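Local coordinates for protein ADP-dependent L-serine kinase SerK (Thermococcus kodakarensis KOD1, PDB 5X0F) that uses ADP to phosphorylate free L-serine, giving O-phospho-L-serine and AMP in the first step of cysteine biosynthesis, at residues His29-Gln34 and Gly215-Pro220. The protein carries 1 engineered substitution. Numbering follows the deposited sequence.
Sequences HAQLVQ and GEVYSP. Engineered in segment 29-34: Ala30 (natural residue Glu).
Tyr218 reaches the loop at His29-Gln31 with both polar atoms of its backbone. Its N donates to His29 O (2.8 Å), approaching from above the carbonyl plane, while Tyr218 O receives Gln31 N almost straight, with 171° at the hydrogen. The two bonds enclose Ala30 in a single parallel beta bridge, and Ala30 CA adds a CA-H...O contact to the same Tyr218 O at 3.3 Å.

Gln31 runs from this bridge across the 215-220 segment. Its CB lies near Tyr218 O and Pro220 CD; its CG, placed anti to the carbonyl carbon (chi1 -66°), comes to 3.4 Å from Tyr218 O and 3.7 Å from Val217 CG2, the Gln31 and Val217 side chains crossing at about a right angle. From CG the chain continues extended, carrying OE1 to 3.7 Å from Ser219 CA and equally near Pro220 CD. These are van der Waals contacts, and Lys159 of helix 155-170 touches the same side chain. Val217 CG1 covers the peptide between His29 and Ala30. Farther along, Val33 CG2 packs on Pro220 CB and CG (3.7 Å to CG), just before helix 34-47.

On the other flank, the edge of the His29 imidazole meets Tyr218 CD2 at 4.1 Å from His29 CD2. Both ring nitrogens are engaged, ND1 with Ile67 O and NE2 with Thr223 OG1, and the ring lies edge-to-face with His71; Thr223 and His71 bind O-phospho-L-serine.

Ala30 is an engineered replacement for the glutamate inferred to be the active-site residue. Both bonds join main-chain atoms, His29 O and Gln31 N on either side of Ala30, to Tyr218; they tie the loop that carries the probable active-site position, in the ParB-like N-terminal region, to the segment leading into the phosphoserine-binding residues Lys221 and Thr223.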
loop_
_atom_site.group_PDB
_atom_site.type_symbol
_atom_site.label_atom_id
_atom_site.label_comp_id
_atom_site.label_asym_id
_atom_site.label_seq_id
_atom_site.Cartn_x
_atom_site.Cartn_y
_atom_site.Cartn_z
ATOM N N HIS A 29 1.095 -9.058 -1.135
ATOM C CA HIS A 29 0.278 -8.697 -0.001
ATOM C C HIS A 29 -0.701 -7.557 -0.283
ATOM O O HIS A 29 -1.423 -7.129 0.613
ATOM C CB HIS A 29 1.181 -8.393 1.205
ATOM C CG HIS A 29 1.863 -7.058 1.186
ATOM N ND1 HIS A 29 3.189 -6.891 0.841
ATOM C CD2 HIS A 29 1.413 -5.830 1.525
ATOM C CE1 HIS A 29 3.516 -5.616 0.933
ATOM N NE2 HIS A 29 2.463 -4.954 1.370
ATOM N N ALA A 30 -0.737 -7.110 -1.541
ATOM C CA ALA A 30 -1.607 -6.025 -1.944
ATOM C C ALA A 30 -2.193 -6.284 -3.318
ATOM O O ALA A 30 -1.518 -6.829 -4.212
ATOM C CB ALA A 30 -0.825 -4.708 -1.971
ATOM N N GLN A 31 -3.433 -5.855 -3.462
ATOM C CA GLN A 31 -4.089 -5.727 -4.767
ATOM C C GLN A 31 -3.261 -4.839 -5.710
ATOM O O GLN A 31 -2.646 -3.865 -5.287
ATOM C CB GLN A 31 -5.477 -5.148 -4.597
ATOM C CG GLN A 31 -6.422 -6.069 -3.858
ATOM C CD GLN A 31 -7.812 -5.491 -3.706
ATOM O OE1 GLN A 31 -8.011 -4.275 -3.702
ATOM N NE2 GLN A 31 -8.774 -6.362 -3.552
ATOM N N LEU A 32 -3.264 -5.170 -6.990
ATOM C CA LEU A 32 -2.518 -4.363 -7.981
ATOM C C LEU A 32 -3.306 -3.117 -8.404
ATOM O O LEU A 32 -4.521 -3.066 -8.309
ATOM C CB LEU A 32 -2.158 -5.214 -9.202
ATOM C CG LEU A 32 -1.413 -6.525 -8.916
ATOM C CD1 LEU A 32 -1.355 -7.427 -10.152
ATOM C CD2 LEU A 32 -0.013 -6.215 -8.395
ATOM N N VAL A 33 -2.575 -2.179 -8.980
ATOM C CA VAL A 33 -3.075 -0.944 -9.510
ATOM C C VAL A 33 -2.701 -1.016 -10.975
ATOM O O VAL A 33 -1.512 -0.987 -11.340
ATOM C CB VAL A 33 -2.477 0.293 -8.833
ATOM C CG1 VAL A 33 -3.011 1.560 -9.498
ATOM C CG2 VAL A 33 -2.868 0.308 -7.365
ATOM N N GLN A 34 -3.715 -1.114 -11.821
ATOM C CA GLN A 34 -3.472 -1.455 -13.222
ATOM C C GLN A 34 -2.577 -0.428 -13.926
ATOM O O GLN A 34 -1.692 -0.806 -14.718
ATOM C CB GLN A 34 -4.789 -1.681 -13.988
ATOM C CG GLN A 34 -4.683 -2.760 -15.063
ATOM C CD GLN A 34 -4.299 -4.121 -14.512
ATOM O OE1 GLN A 34 -3.663 -4.919 -15.209
ATOM N NE2 GLN A 34 -4.624 -4.374 -13.239
ATOM N N GLY A 215 -3.283 -16.728 1.551
ATOM C CA GLY A 215 -3.508 -16.368 0.158
ATOM C C GLY A 215 -4.350 -15.099 -0.022
ATOM O O GLY A 215 -4.975 -14.917 -1.062
ATOM N N GLU A 216 -4.385 -14.229 0.986
ATOM C CA GLU A 216 -5.195 -12.993 0.916
ATOM C C GLU A 216 -4.301 -11.778 0.656
ATOM O O GLU A 216 -3.078 -11.861 0.802
ATOM C CB GLU A 216 -5.989 -12.811 2.205
ATOM C CG GLU A 216 -7.039 -13.879 2.446
ATOM C CD GLU A 216 -7.680 -13.775 3.816
ATOM O OE1 GLU A 216 -7.902 -12.641 4.290
ATOM O OE2 GLU A 216 -7.971 -14.832 4.423
ATOM N N VAL A 217 -4.924 -10.657 0.285
ATOM C CA VAL A 217 -4.223 -9.393 0.051
ATOM C C VAL A 217 -4.964 -8.212 0.655
ATOM O O VAL A 217 -6.189 -8.236 0.727
ATOM C CB VAL A 217 -4.025 -9.094 -1.470
ATOM C CG1 VAL A 217 -3.022 -10.071 -2.071
ATOM C CG2 VAL A 217 -5.348 -9.171 -2.247
ATOM N N TYR A 218 -4.209 -7.169 1.011
ATOM C CA TYR A 218 -4.775 -5.845 1.360
ATOM C C TYR A 218 -5.164 -5.047 0.118
ATOM O O TYR A 218 -4.734 -5.357 -0.991
ATOM C CB TYR A 218 -3.752 -5.013 2.154
ATOM C CG TYR A 218 -3.319 -5.604 3.498
ATOM C CD1 TYR A 218 -4.197 -5.646 4.594
ATOM C CD2 TYR A 218 -2.030 -6.084 3.684
ATOM C CE1 TYR A 218 -3.796 -6.157 5.833
ATOM C CE2 TYR A 218 -1.625 -6.607 4.911
ATOM C CZ TYR A 218 -2.503 -6.630 5.986
ATOM O OH TYR A 218 -2.091 -7.165 7.207
ATOM N N SER A 219 -5.930 -3.973 0.311
ATOM C CA SER A 219 -6.113 -2.973 -0.744
ATOM C C SER A 219 -4.771 -2.313 -1.054
ATOM O O SER A 219 -3.832 -2.449 -0.260
ATOM C CB SER A 219 -7.103 -1.897 -0.288
ATOM O OG SER A 219 -8.375 -2.452 -0.181
ATOM N N PRO A 220 -4.671 -1.598 -2.198
ATOM C CA PRO A 220 -3.478 -0.774 -2.406
ATOM C C PRO A 220 -3.373 0.237 -1.266
ATOM O O PRO A 220 -4.385 0.530 -0.587
ATOM C CB PRO A 220 -3.756 -0.069 -3.755
ATOM C CG PRO A 220 -4.774 -0.926 -4.433
ATOM C CD PRO A 220 -5.639 -1.403 -3.294
#